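Local atomic coordinates of SusD superfamily protein (Bacteroides thetaiotaomicron VPI-5482, PDB entry 3HDX), a protein that probably binds polysaccharide at the outer membrane of a gut Bacteroides, consistent with the SusD family's part in carbohydrate uptake. Residues Asp13-Leu18 with Leu180-Tyr185; Thr165-Leu170 with Ser198-Leu203; Leu259-Ala264 with Ser356-Thr361; Leu276-Leu281 with Gly352-Ser357. One frame throughout, in Å; residues are numbered along the deposited sequence.

Contact 1: Asp13-Leu18 with Leu180-Tyr185; sequences DTRSAL and LYYGSY. With EDO (1,2-ethanediol), chain L; EDO (1,2-ethanediol), chain B.
Tyr182, at the tip of a type I' turn running from Tyr181 to Ser184, lays its ring against Arg15 in a helix-to-loop contact, where the loop between helices 152-169 and 196-209 folds back on the first turns of helix 11-30. The aliphatic part of Arg15 covers one face of that ring: CG stands 3.8 Å from the centroid of the Tyr182 ring, 16° off its normal, a CH-pi contact. CG lies anti to the backbone N of Arg15 (chi1 -172°), along the ring, and a bend at chi3 then turns the guanidinium away to its salt bridge with Glu12. At the ring's edge Thr14 OG1, which is also hydrogen-bonded to Leu11 O, lies 3.0 Å from Tyr182 OH, and this phenol hydrogen-bonds Asp110 of helix 104-129. Leu18 adds CD2, 3.2 Å from Tyr181 OH and 3.9 Å from Tyr182 CE2. Tyr181 OH itself hydrogen-bonds Asp110 and Gln113, and Tyr182 CD2 lies above the rim of one face of the Tyr181 ring. Both phenol oxygens thus share one carboxylate, whose charge would probably polarise them, and the turn is held by aromatic faces and polar ends together.

Contact 2: Thr165-Leu170 with Ser198-Leu203; sequences TAIEDL and SAYSVL
Ile167 supplies most of the apolar packing between the last turns of helix 152-169 and the start of helix 196-209, two nearly antiparallel helices whose short segments approach to 9.9 Å at 159°. Its CG1, anti to the carbonyl carbon (chi1 -79°), carries the side chain across the gap and meets Ala199 CB at 3.5 Å, tighter than usual for two carbons. Leu170 CD1 reaches the same methyl, also at 3.5 Å, so Ala199 CB is touched by both. Further along, Ile167 CD1 and Leu203 CD1 meet tip to tip.

The second kind of interaction is CH-pi. Ile167 CD1 sits over the middle of the Tyr200 ring, 3.6 Å from its centroid and only 1° off the normal, while CG2 of the same residue comes to 3.7 Å from Tyr200 CE2, near the phenol end. The two side chains cross at about a right angle, and the ring also meets Phe222. With alanine at Tyr200, the aromatic cover over CD1 and CG2 of Ile167 would probably be lost, and Phe222 left without this aromatic neighbour.

No hydrogen bond spans the two segments; polar ties run inside them or to neighbours. Ser201 OG donates to Ser198 O at 2.7 Å, a carbonyl that also accepts from Val202 N, and Lys196 NZ hydrogen-bonds the carbonyl oxygens of Ile167 and Leu170, tying segment 165-170 to the first residue of helix 196-209. The seam itself is thus apolar, with branched aliphatic groups fitted against a small alanine and an aromatic face, so the contact depends on close fit, with no charge or hydrogen bond across it.

Contact 3: Leu259-Ala264 with Ser356-Thr361; sequences LGFNFA and SSIVFT. With EDO (1,2-ethanediol), chain I.
Leu259 O is reached by two backbone N-H groups of strand 358-361: Thr361 N bonds to it at 3.2 Å in the carbonyl plane, and Phe360 N approaches to 2.8 Å but at a poor angle of 126°, a weak bond. Two successive N-H groups on one carbonyl mark a beta bulge, where the register of the antiparallel pair slips by one between Leu259 and Gly260. Past the bulge, Phe261 and Ile358 form a hydrogen-bonded pair, with Phe261 N to Ile358 O and Ile358 N to Phe261 O both 2.9 Å. Gly260 faces Val359 as a non-hydrogen-bonded pair; a CB on Gly260 would run into Ile358 O. Gly260 N donates to O1 of a 1,2-ethanediol, probably from the crystallisation liquor, and that O1 donates to Gly260 O.

Where the strands end, side chains take over. Ser357 OG donates to Asn262 OD1 at 2.7 Å, tilted 27° from the amide plane, with the serine oxygen anti to its own carbonyl carbon (chi1 -64°). A water accepts from Phe263 N and donates to Ser357 OG, extending the join. The Phe263 ring brings CD1 to 3.1 Å from Ser356 O, and it also makes a cation-pi contact with Arg26. At the other end Leu259 CD2 packs on Phe360 CB at 3.8 Å.

This two-stranded sheet lies among helices: Phe261 and Ile358 touch helix 11-30, Leu259 and Thr361 rest on helix 196-209, and Phe360 packs on helix 104-129, meeting Phe120 edge-to-face.

Contact 4: Leu276-Leu281 with Gly352-Ser357; sequences LEQLTL and GVFGSS
Glu277 CB stands squarely over one face of the Phe354 ring, 3.4 Å from its centroid and 9° off the normal, a CH-pi contact. Gln278 CG approaches the same ring at CE2, 3.8 Å away, and Leu281 CD1 comes to 4.1 Å from Phe354 CE1. Gly352 C, from the ring's own segment, lies above the rim of the opposite face. A serine in place of Phe354 would probably open a gap between Gly352 and Glu277 and leave the aliphatic part of Glu277 without its cover.

Beyond the ring, Glu277 turns sharply at chi2 (95°), which brings its carboxylate to lie nearly parallel to the phenyl, 16° between the planes, and up to Ser356. Ser356 OG donates to Glu277 OE1 at 2.6 Å, on the syn lone pair. It also accepts from a water held by Leu276 N at 3.0 Å, and Ser356 OG itself is hydrogen-bonded to His275 ND1. Glu277 OE2 is taken by Ile340 N, so both carboxylate oxygens of this buried acid have a donor.

At the outer side a second water bridges Gln278 NE2 and Gly352 O, at 2.7 Å from the carbonyl, while Gln278 OE1 reaches Asn33. Backbone bonds of Val353 and Gly355 pair the segment with Gln342 and Ile340, earlier in the same connection. The arrangement is the short helix 276-280 packed on the irregular segment that leads into strand 358-361 of the SusD-family region, with waters bridging Leu276 N to Ser356 OG and Gln278 NE2 to Gly352 O.

All four contacts are buried, but contact 3 lies nearest the middle of the chain and contact 1 farthest out, about 25 Å from the chain centre. Contacts 3 and 4 share Ser356 and Ser357: the segment leaving contact 4 runs straight into the strand of contact 3. Contacts 2 and 3 touch directly, Val202 CG2 lying 3.3 Å from Leu259 CD1. The loop joining the two helices of contact 2 carries segment 180-185 of contact 1, and helix 11-30 serves contact 1 while also meeting Phe261 and Ile358 of contact 3. Chemistry follows place: backbone pairing at the centre, purely apolar side chains between helices in contact 2, mixed aromatic and polar contacts where loops meet helices in contacts 1 and 4.

Contact 1: Asp13-Leu18 with Leu180-Tyr185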
loop_
_atom_site.group_PDB
_atom_site.type_symbol
_atom_site.label_atom_id
_atom_site.label_comp_id
_atom_site.label_asym_id
_atom_site.label_seq_id
_atom_site.Cartn_x
_atom_site.Cartn_y
_atom_site.Cartn_z
ATOM N N ASP A 13 8.076 1.789 -28.344
ATOM C CA ASP A 13 9.027 2.477 -27.456
ATOM C C ASP A 13 8.303 3.073 -26.227
ATOM O O ASP A 13 8.779 2.901 -25.079
ATOM C CB ASP A 13 9.799 3.602 -28.179
ATOM C CG ASP A 13 10.766 3.094 -29.239
ATOM O OD1 ASP A 13 11.308 1.977 -29.083
ATOM O OD2 ASP A 13 11.049 3.877 -30.187
ATOM N N THR A 14 7.184 3.764 -26.448
ATOM C CA THR A 14 6.442 4.391 -25.329
ATOM C C THR A 14 5.806 3.328 -24.472
ATOM O O THR A 14 5.822 3.446 -23.247
ATOM C CB THR A 14 5.408 5.463 -25.775
ATOM O OG1 THR A 14 4.427 4.908 -26.695
ATOM C CG2 THR A 14 6.145 6.581 -26.471
ATOM N N ARG A 15 5.279 2.264 -25.096
ATOM C CA ARG A 15 4.697 1.141 -24.335
ATOM C C ARG A 15 5.744 0.564 -23.394
ATOM O O ARG A 15 5.493 0.410 -22.200
ATOM C CB ARG A 15 4.172 0.008 -25.239
ATOM C CG ARG A 15 3.381 -1.081 -24.468
ATOM C CD ARG A 15 3.354 -2.422 -25.206
ATOM N NE ARG A 15 4.710 -2.938 -25.348
ATOM C CZ ARG A 15 5.412 -3.477 -24.355
ATOM N NH1 ARG A 15 4.870 -3.621 -23.166
ATOM N NH2 ARG A 15 6.647 -3.890 -24.557
ATOM N N SER A 16 6.937 0.284 -23.916
ATOM C CA SER A 16 8.005 -0.298 -23.109
ATOM C C SER A 16 8.411 0.612 -21.929
ATOM O O SER A 16 8.568 0.143 -20.802
ATOM C CB SER A 16 9.206 -0.656 -24.002
ATOM O OG SER A 16 10.240 -1.189 -23.186
ATOM N N ALA A 17 8.522 1.910 -22.197
ATOM C CA ALA A 17 8.886 2.885 -21.167
ATOM C C ALA A 17 7.798 2.979 -20.093
ATOM O O ALA A 17 8.100 3.057 -18.898
ATOM C CB ALA A 17 9.182 4.275 -21.778
ATOM N N LEU A 18 6.533 2.985 -20.512
ATOM C CA LEU A 18 5.411 3.062 -19.555
ATOM C C LEU A 18 5.467 1.829 -18.639
ATOM O O LEU A 18 5.407 1.937 -17.398
ATOM C CB LEU A 18 4.046 3.105 -20.287
ATOM C CG LEU A 18 2.815 3.053 -19.387
ATOM C CD1 LEU A 18 2.795 4.253 -18.421
ATOM C CD2 LEU A 18 1.510 2.928 -20.247
ATOM N N LEU A 180 -8.388 -0.633 -29.124
ATOM C CA LEU A 180 -7.592 -1.284 -28.083
ATOM C C LEU A 180 -6.575 -0.340 -27.465
ATOM O O LEU A 180 -6.132 0.620 -28.092
ATOM C CB LEU A 180 -6.896 -2.545 -28.621
ATOM C CG LEU A 180 -7.803 -3.684 -29.161
ATOM C CD1 LEU A 180 -6.974 -4.782 -29.819
ATOM C CD2 LEU A 180 -8.717 -4.268 -28.068
ATOM N N TYR A 181 -6.254 -0.591 -26.194
ATOM C CA TYR A 181 -5.207 0.163 -25.492
ATOM C C TYR A 181 -4.025 -0.780 -25.381
ATOM O O TYR A 181 -4.085 -1.777 -24.680
ATOM C CB TYR A 181 -5.679 0.666 -24.134
ATOM C CG TYR A 181 -4.600 1.417 -23.405
ATOM C CD1 TYR A 181 -4.221 2.711 -23.791
ATOM C CD2 TYR A 181 -3.900 0.815 -22.342
ATOM C CE1 TYR A 181 -3.185 3.403 -23.099
ATOM C CE2 TYR A 181 -2.865 1.481 -21.675
ATOM C CZ TYR A 181 -2.511 2.755 -22.043
ATOM O OH TYR A 181 -1.471 3.362 -21.382
ATOM N N TYR A 182 -2.949 -0.482 -26.123
ATOM C CA TYR A 182 -1.799 -1.348 -26.172
ATOM C C TYR A 182 -2.169 -2.841 -26.310
ATOM O O TYR A 182 -1.650 -3.713 -25.584
ATOM C CB TYR A 182 -0.893 -1.076 -24.975
ATOM C CG TYR A 182 -0.140 0.240 -25.039
ATOM C CD1 TYR A 182 0.625 0.600 -26.159
ATOM C CD2 TYR A 182 -0.100 1.096 -23.935
ATOM C CE1 TYR A 182 1.356 1.786 -26.183
ATOM C CE2 TYR A 182 0.645 2.286 -23.947
ATOM C CZ TYR A 182 1.383 2.624 -25.092
ATOM O OH TYR A 182 2.115 3.769 -25.152
ATOM N N GLY A 183 -3.086 -3.096 -27.263
ATOM C CA GLY A 183 -3.488 -4.464 -27.612
ATOM C C GLY A 183 -4.562 -5.174 -26.822
ATOM O O GLY A 183 -4.927 -6.269 -27.180
ATOM N N SER A 184 -5.030 -4.566 -25.733
ATOM C CA SER A 184 -6.033 -5.153 -24.854
ATOM C C SER A 184 -7.073 -4.107 -24.445
ATOM O O SER A 184 -6.936 -2.925 -24.748
ATOM C CB SER A 184 -5.347 -5.762 -23.625
ATOM O OG SER A 184 -4.512 -6.870 -23.957
ATOM N N TYR A 185 -8.155 -4.552 -23.806
ATOM C CA TYR A 185 -9.163 -3.609 -23.350
ATOM C C TYR A 185 -9.947 -4.100 -22.151
ATOM O O TYR A 185 -9.978 -5.289 -21.867
ATOM C CB TYR A 185 -10.146 -3.249 -24.460
ATOM C CG TYR A 185 -11.201 -4.270 -24.745
ATOM C CD1 TYR A 185 -10.901 -5.425 -25.467
ATOM C CD2 TYR A 185 -12.530 -4.072 -24.313
ATOM C CE1 TYR A 185 -11.905 -6.371 -25.771
ATOM C CE2 TYR A 185 -13.530 -5.013 -24.600
ATOM C CZ TYR A 185 -13.200 -6.161 -25.334
ATOM O OH TYR A 185 -14.168 -7.116 -25.625
HETATM C C1 EDO L . -6.629 -8.959 -27.465
HETATM O O1 EDO L . -5.886 -8.765 -26.244
HETATM C C2 EDO L . -8.103 -9.166 -27.173
HETATM O O2 EDO L . -8.680 -7.920 -26.766
HETATM C C1 EDO B . -1.646 -7.486 -20.613
HETATM O O1 EDO B . -1.984 -8.230 -19.435
HETATM C C2 EDO B . -2.929 -6.850 -21.122
HETATM O O2 EDO B . -3.874 -7.847 -21.522
#

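Contact 2: Thr165-Leu170 with Ser198-Leu203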
loop_
_atom_site.group_PDB
_atom_site.type_symbol
_atom_site.label_atom_id
_atom_site.label_comp_id
_atom_site.label_asym_id
_atom_site.label_seq_id
_atom_site.Cartn_x
_atom_site.Cartn_y
_atom_site.Cartn_z
ATOM N N THR A 165 -4.484 16.541 -11.287
ATOM C CA THR A 165 -4.217 16.752 -12.731
ATOM C C THR A 165 -4.310 15.423 -13.493
ATOM O O THR A 165 -5.020 15.327 -14.521
ATOM C CB THR A 165 -2.868 17.434 -12.946
ATOM O OG1 THR A 165 -2.938 18.744 -12.393
ATOM C CG2 THR A 165 -2.481 17.531 -14.408
ATOM N N ALA A 166 -3.696 14.374 -12.934
ATOM C CA ALA A 166 -3.722 13.026 -13.594
ATOM C C ALA A 166 -5.165 12.512 -13.758
ATOM O O ALA A 166 -5.503 11.946 -14.796
ATOM C CB ALA A 166 -2.903 11.997 -12.828
ATOM N N ILE A 167 -5.997 12.749 -12.747
ATOM C CA ILE A 167 -7.407 12.291 -12.713
ATOM C C ILE A 167 -8.195 12.824 -13.926
ATOM O O ILE A 167 -9.090 12.167 -14.403
ATOM C CB ILE A 167 -8.066 12.674 -11.345
ATOM C CG1 ILE A 167 -7.599 11.639 -10.295
ATOM C CG2 ILE A 167 -9.625 12.768 -11.444
ATOM C CD1 ILE A 167 -7.823 12.063 -8.825
ATOM N N GLU A 168 -7.850 14.022 -14.404
ATOM C CA GLU A 168 -8.559 14.574 -15.572
ATOM C C GLU A 168 -8.431 13.664 -16.804
ATOM O O GLU A 168 -9.355 13.613 -17.635
ATOM C CB GLU A 168 -8.145 16.029 -15.827
ATOM C CG GLU A 168 -8.664 16.926 -14.710
ATOM C CD GLU A 168 -10.193 16.841 -14.604
ATOM O OE1 GLU A 168 -10.875 17.365 -15.534
ATOM O OE2 GLU A 168 -10.722 16.218 -13.627
ATOM N N ASP A 169 -7.319 12.933 -16.909
ATOM C CA ASP A 169 -7.047 12.036 -18.050
ATOM C C ASP A 169 -7.057 10.539 -17.773
ATOM O O ASP A 169 -7.087 9.762 -18.726
ATOM C CB ASP A 169 -5.728 12.424 -18.734
ATOM C CG ASP A 169 -5.794 13.772 -19.417
ATOM O OD1 ASP A 169 -6.823 14.061 -20.035
ATOM O OD2 ASP A 169 -4.796 14.522 -19.370
ATOM N N LEU A 170 -7.079 10.112 -16.506
ATOM C CA LEU A 170 -7.122 8.689 -16.195
ATOM C C LEU A 170 -8.543 8.172 -16.378
ATOM O O LEU A 170 -9.463 8.737 -15.778
ATOM C CB LEU A 170 -6.715 8.389 -14.749
ATOM C CG LEU A 170 -5.250 8.584 -14.383
ATOM C CD1 LEU A 170 -5.126 8.674 -12.818
ATOM C CD2 LEU A 170 -4.380 7.479 -15.012
ATOM N N SER A 198 -7.726 4.524 -8.638
ATOM C CA SER A 198 -6.385 4.337 -8.039
ATOM C C SER A 198 -5.859 5.708 -7.576
ATOM O O SER A 198 -5.393 5.872 -6.445
ATOM C CB SER A 198 -5.407 3.746 -9.061
ATOM O OG SER A 198 -5.933 2.604 -9.715
ATOM N N ALA A 199 -5.956 6.713 -8.445
ATOM C CA ALA A 199 -5.482 8.085 -8.097
ATOM C C ALA A 199 -6.261 8.668 -6.928
ATOM O O ALA A 199 -5.682 9.242 -6.001
ATOM C CB ALA A 199 -5.530 9.014 -9.320
ATOM N N TYR A 200 -7.592 8.532 -6.977
ATOM C CA TYR A 200 -8.416 8.981 -5.836
ATOM C C TYR A 200 -8.036 8.300 -4.520
ATOM O O TYR A 200 -8.108 8.935 -3.467
ATOM C CB TYR A 200 -9.919 8.848 -6.108
ATOM C CG TYR A 200 -10.531 9.974 -6.915
ATOM C CD1 TYR A 200 -10.696 11.226 -6.358
ATOM C CD2 TYR A 200 -10.930 9.788 -8.227
ATOM C CE1 TYR A 200 -11.272 12.270 -7.074
ATOM C CE2 TYR A 200 -11.553 10.821 -8.949
ATOM C CZ TYR A 200 -11.704 12.053 -8.387
ATOM O OH TYR A 200 -12.269 13.087 -9.069
ATOM N N SER A 201 -7.635 7.038 -4.587
ATOM C CA SER A 201 -7.258 6.289 -3.382
ATOM C C SER A 201 -5.996 6.865 -2.760
ATOM O O SER A 201 -5.903 6.942 -1.526
ATOM C CB SER A 201 -7.118 4.770 -3.638
ATOM O OG SER A 201 -5.900 4.412 -4.261
ATOM N N VAL A 202 -5.050 7.288 -3.604
ATOM C CA VAL A 202 -3.827 7.916 -3.110
ATOM C C VAL A 202 -4.215 9.247 -2.464
ATOM O O VAL A 202 -3.687 9.583 -1.402
ATOM C CB VAL A 202 -2.716 8.025 -4.201
ATOM C CG1 VAL A 202 -1.443 8.632 -3.593
ATOM C CG2 VAL A 202 -2.431 6.663 -4.817
ATOM N N LEU A 203 -5.054 10.049 -3.142
ATOM C CA LEU A 203 -5.543 11.323 -2.553
ATOM C C LEU A 203 -6.179 11.104 -1.193
ATOM O O LEU A 203 -5.863 11.806 -0.238
ATOM C CB LEU A 203 -6.535 12.054 -3.479
ATOM C CG LEU A 203 -5.926 12.781 -4.677
ATOM C CD1 LEU A 203 -7.071 13.243 -5.564
ATOM C CD2 LEU A 203 -5.136 13.988 -4.199
#

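Contact 3: Leu259-Ala264 with Ser356-Thr361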
loop_
_atom_site.group_PDB
_atom_site.type_symbol
_atom_site.label_atom_id
_atom_site.label_comp_id
_atom_site.label_asym_id
_atom_site.label_seq_id
_atom_site.Cartn_x
_atom_site.Cartn_y
_atom_site.Cartn_z
ATOM N N LEU A 259 -5.648 -0.376 -6.287
ATOM C CA LEU A 259 -4.261 0.002 -6.599
ATOM C C LEU A 259 -3.358 -1.131 -6.147
ATOM O O LEU A 259 -3.370 -1.520 -4.957
ATOM C CB LEU A 259 -3.877 1.334 -5.925
ATOM C CG LEU A 259 -2.622 2.064 -6.442
ATOM C CD1 LEU A 259 -2.645 3.500 -5.891
ATOM C CD2 LEU A 259 -1.322 1.411 -6.101
ATOM N N GLY A 260 -2.588 -1.674 -7.075
ATOM C CA GLY A 260 -1.645 -2.722 -6.737
ATOM C C GLY A 260 -0.612 -2.909 -7.813
ATOM O O GLY A 260 -0.640 -2.189 -8.814
ATOM N N PHE A 261 0.322 -3.837 -7.569
ATOM C CA PHE A 261 1.445 -4.119 -8.482
ATOM C C PHE A 261 1.599 -5.617 -8.598
ATOM O O PHE A 261 1.620 -6.338 -7.588
ATOM C CB PHE A 261 2.744 -3.480 -7.980
ATOM C CG PHE A 261 2.621 -2.007 -7.830
ATOM C CD1 PHE A 261 2.823 -1.170 -8.921
ATOM C CD2 PHE A 261 2.200 -1.458 -6.626
ATOM C CE1 PHE A 261 2.585 0.224 -8.808
ATOM C CE2 PHE A 261 1.981 -0.068 -6.508
ATOM C CZ PHE A 261 2.184 0.760 -7.609
ATOM N N ASN A 262 1.666 -6.071 -9.841
ATOM C CA ASN A 262 1.665 -7.497 -10.146
ATOM C C ASN A 262 3.019 -7.996 -10.624
ATOM O O ASN A 262 3.801 -7.239 -11.212
ATOM C CB ASN A 262 0.637 -7.772 -11.250
ATOM C CG ASN A 262 -0.698 -7.129 -10.965
ATOM O OD1 ASN A 262 -1.178 -7.155 -9.825
ATOM N ND2 ASN A 262 -1.260 -6.467 -11.967
ATOM N N PHE A 263 3.234 -9.297 -10.490
ATOM C CA PHE A 263 4.522 -9.899 -10.897
ATOM C C PHE A 263 4.344 -10.840 -12.100
ATOM O O PHE A 263 3.360 -11.599 -12.128
ATOM C CB PHE A 263 5.093 -10.600 -9.687
ATOM C CG PHE A 263 5.476 -9.639 -8.583
ATOM C CD1 PHE A 263 4.484 -9.079 -7.743
ATOM C CD2 PHE A 263 6.823 -9.277 -8.386
ATOM C CE1 PHE A 263 4.808 -8.188 -6.735
ATOM C CE2 PHE A 263 7.178 -8.374 -7.357
ATOM C CZ PHE A 263 6.180 -7.841 -6.528
ATOM N N ALA A 264 5.275 -10.757 -13.077
ATOM C CA ALA A 264 5.276 -11.594 -14.321
ATOM C C ALA A 264 6.510 -12.503 -14.384
ATOM O O ALA A 264 7.650 -12.020 -14.474
ATOM C CB ALA A 264 5.202 -10.706 -15.591
ATOM N N SER A 356 2.437 -13.426 -5.757
ATOM C CA SER A 356 1.488 -12.514 -5.149
ATOM C C SER A 356 1.679 -11.054 -5.530
ATOM O O SER A 356 2.805 -10.541 -5.536
ATOM C CB SER A 356 1.562 -12.600 -3.626
ATOM O OG SER A 356 2.884 -12.516 -3.162
ATOM N N SER A 357 0.559 -10.408 -5.823
ATOM C CA SER A 357 0.541 -8.981 -6.094
ATOM C C SER A 357 0.603 -8.217 -4.779
ATOM O O SER A 357 0.096 -8.678 -3.741
ATOM C CB SER A 357 -0.772 -8.548 -6.760
ATOM O OG SER A 357 -0.979 -9.102 -8.036
ATOM N N ILE A 358 1.224 -7.046 -4.850
ATOM C CA ILE A 358 1.075 -6.036 -3.818
ATOM C C ILE A 358 -0.329 -5.428 -4.000
ATOM O O ILE A 358 -0.719 -5.047 -5.130
ATOM C CB ILE A 358 2.152 -4.946 -3.931
ATOM C CG1 ILE A 358 3.537 -5.497 -3.638
ATOM C CG2 ILE A 358 1.811 -3.742 -3.005
ATOM C CD1 ILE A 358 4.653 -4.594 -4.128
ATOM N N VAL A 359 -1.099 -5.381 -2.911
ATOM C CA VAL A 359 -2.420 -4.752 -2.917
ATOM C C VAL A 359 -2.343 -3.548 -2.003
ATOM O O VAL A 359 -2.392 -3.670 -0.772
ATOM C CB VAL A 359 -3.530 -5.692 -2.515
ATOM C CG1 VAL A 359 -4.883 -4.935 -2.484
ATOM C CG2 VAL A 359 -3.558 -6.954 -3.457
ATOM N N PHE A 360 -2.140 -2.376 -2.612
ATOM C CA PHE A 360 -2.077 -1.169 -1.827
ATOM C C PHE A 360 -3.419 -0.861 -1.198
ATOM O O PHE A 360 -3.478 -0.507 -0.031
ATOM C CB PHE A 360 -1.534 0.008 -2.628
ATOM C CG PHE A 360 -1.530 1.285 -1.861
ATOM C CD1 PHE A 360 -0.558 1.543 -0.886
ATOM C CD2 PHE A 360 -2.534 2.219 -2.039
ATOM C CE1 PHE A 360 -0.603 2.768 -0.150
ATOM C CE2 PHE A 360 -2.548 3.402 -1.303
ATOM C CZ PHE A 360 -1.613 3.644 -0.360
ATOM N N THR A 361 -4.481 -0.964 -1.998
ATOM C CA THR A 361 -5.826 -0.715 -1.518
ATOM C C THR A 361 -6.868 -1.495 -2.294
ATOM O O THR A 361 -6.657 -1.987 -3.403
ATOM C CB THR A 361 -6.162 0.794 -1.513
ATOM O OG1 THR A 361 -7.383 1.029 -0.785
ATOM C CG2 THR A 361 -6.258 1.391 -2.916
HETATM C C1 EDO I . -3.308 -0.957 -10.607
HETATM O O1 EDO I . -2.872 -0.178 -9.548
HETATM C C2 EDO I . -4.663 -1.515 -10.354
HETATM O O2 EDO I . -4.550 -2.591 -9.416
HETATM O O HOH W 1 1.104 -10.597 -9.067
#

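Contact 4: Leu276-Leu281 with Gly352-Ser357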
loop_
_atom_site.group_PDB
_atom_site.type_symbol
_atom_site.label_atom_id
_atom_site.label_comp_id
_atom_site.label_asym_id
_atom_site.label_seq_id
_atom_site.Cartn_x
_atom_site.Cartn_y
_atom_site.Cartn_z
ATOM N N LEU A 276 5.410 -11.253 0.502
ATOM C CA LEU A 276 5.220 -11.542 1.922
ATOM C C LEU A 276 5.515 -13.003 2.247
ATOM O O LEU A 276 6.046 -13.314 3.310
ATOM C CB LEU A 276 3.789 -11.235 2.400
ATOM C CG LEU A 276 3.462 -11.515 3.874
ATOM C CD1 LEU A 276 4.346 -10.632 4.800
ATOM C CD2 LEU A 276 1.977 -11.334 4.182
ATOM N N GLU A 277 5.103 -13.881 1.344
ATOM C CA GLU A 277 5.332 -15.330 1.500
ATOM C C GLU A 277 6.775 -15.710 1.849
ATOM O O GLU A 277 6.999 -16.704 2.519
ATOM C CB GLU A 277 4.940 -16.103 0.233
ATOM C CG GLU A 277 3.481 -16.078 -0.150
ATOM C CD GLU A 277 3.106 -15.006 -1.151
ATOM O OE1 GLU A 277 3.705 -13.918 -1.157
ATOM O OE2 GLU A 277 2.195 -15.249 -1.944
ATOM N N GLN A 278 7.758 -14.953 1.370
ATOM C CA GLN A 278 9.159 -15.190 1.738
ATOM C C GLN A 278 9.356 -15.141 3.267
ATOM O O GLN A 278 10.139 -15.949 3.845
ATOM C CB GLN A 278 10.079 -14.191 1.043
ATOM C CG GLN A 278 10.134 -14.382 -0.461
ATOM C CD GLN A 278 10.769 -13.229 -1.256
ATOM O OE1 GLN A 278 10.958 -12.122 -0.744
ATOM N NE2 GLN A 278 11.075 -13.490 -2.558
ATOM N N LEU A 279 8.628 -14.223 3.912
ATOM C CA LEU A 279 8.679 -14.049 5.340
ATOM C C LEU A 279 7.711 -14.924 6.124
ATOM O O LEU A 279 8.010 -15.287 7.252
ATOM C CB LEU A 279 8.407 -12.564 5.702
ATOM C CG LEU A 279 9.426 -11.531 5.196
ATOM C CD1 LEU A 279 8.867 -10.095 5.362
ATOM C CD2 LEU A 279 10.783 -11.706 5.876
ATOM N N THR A 280 6.564 -15.280 5.543
ATOM C CA THR A 280 5.515 -15.970 6.299
ATOM C C THR A 280 5.343 -17.448 6.057
ATOM O O THR A 280 4.937 -18.143 6.981
ATOM C CB THR A 280 4.151 -15.282 6.029
ATOM O OG1 THR A 280 3.879 -15.290 4.626
ATOM C CG2 THR A 280 4.130 -13.842 6.638
ATOM N N LEU A 281 5.608 -17.943 4.852
ATOM C CA LEU A 281 5.311 -19.344 4.585
ATOM C C LEU A 281 6.372 -20.322 5.063
ATOM O O LEU A 281 7.560 -20.032 5.106
ATOM C CB LEU A 281 4.955 -19.567 3.117
ATOM C CG LEU A 281 3.746 -18.797 2.539
ATOM C CD1 LEU A 281 3.269 -19.412 1.178
ATOM C CD2 LEU A 281 2.521 -18.688 3.548
ATOM N N GLY A 352 11.056 -21.085 -2.158
ATOM C CA GLY A 352 10.009 -21.102 -3.194
ATOM C C GLY A 352 9.965 -19.860 -4.072
ATOM O O GLY A 352 10.735 -18.907 -3.859
ATOM N N VAL A 353 9.083 -19.904 -5.078
ATOM C CA VAL A 353 8.854 -18.802 -6.033
ATOM C C VAL A 353 7.386 -18.423 -5.872
ATOM O O VAL A 353 6.490 -19.278 -5.908
ATOM C CB VAL A 353 9.191 -19.201 -7.495
ATOM C CG1 VAL A 353 8.873 -18.080 -8.484
ATOM C CG2 VAL A 353 10.684 -19.565 -7.592
ATOM N N PHE A 354 7.148 -17.130 -5.674
ATOM C CA PHE A 354 5.825 -16.617 -5.391
ATOM C C PHE A 354 5.366 -15.627 -6.449
ATOM O O PHE A 354 6.188 -14.973 -7.075
ATOM C CB PHE A 354 5.847 -15.949 -4.022
ATOM C CG PHE A 354 6.380 -16.837 -2.958
ATOM C CD1 PHE A 354 5.656 -17.974 -2.596
ATOM C CD2 PHE A 354 7.643 -16.605 -2.365
ATOM C CE1 PHE A 354 6.164 -18.863 -1.629
ATOM C CE2 PHE A 354 8.137 -17.471 -1.396
ATOM C CZ PHE A 354 7.410 -18.610 -1.028
ATOM N N GLY A 355 4.051 -15.530 -6.625
ATOM C CA GLY A 355 3.433 -14.654 -7.623
ATOM C C GLY A 355 2.478 -13.609 -7.077
ATOM O O GLY A 355 1.764 -12.992 -7.849
ATOM N N SER A 356 2.437 -13.426 -5.757
ATOM C CA SER A 356 1.488 -12.514 -5.149
ATOM C C SER A 356 1.679 -11.054 -5.530
ATOM O O SER A 356 2.805 -10.541 -5.536
ATOM C CB SER A 356 1.562 -12.600 -3.626
ATOM O OG SER A 356 2.884 -12.516 -3.162
ATOM N N SER A 357 0.559 -10.408 -5.823
ATOM C CA SER A 357 0.541 -8.981 -6.094
ATOM C C SER A 357 0.603 -8.217 -4.779
ATOM O O SER A 357 0.096 -8.678 -3.741
ATOM C CB SER A 357 -0.772 -8.548 -6.760
ATOM O OG SER A 357 -0.979 -9.102 -8.036
HETATM O O HOH W 2 3.341 -10.444 -1.470
HETATM O O HOH W 3 11.372 -16.374 -3.165
#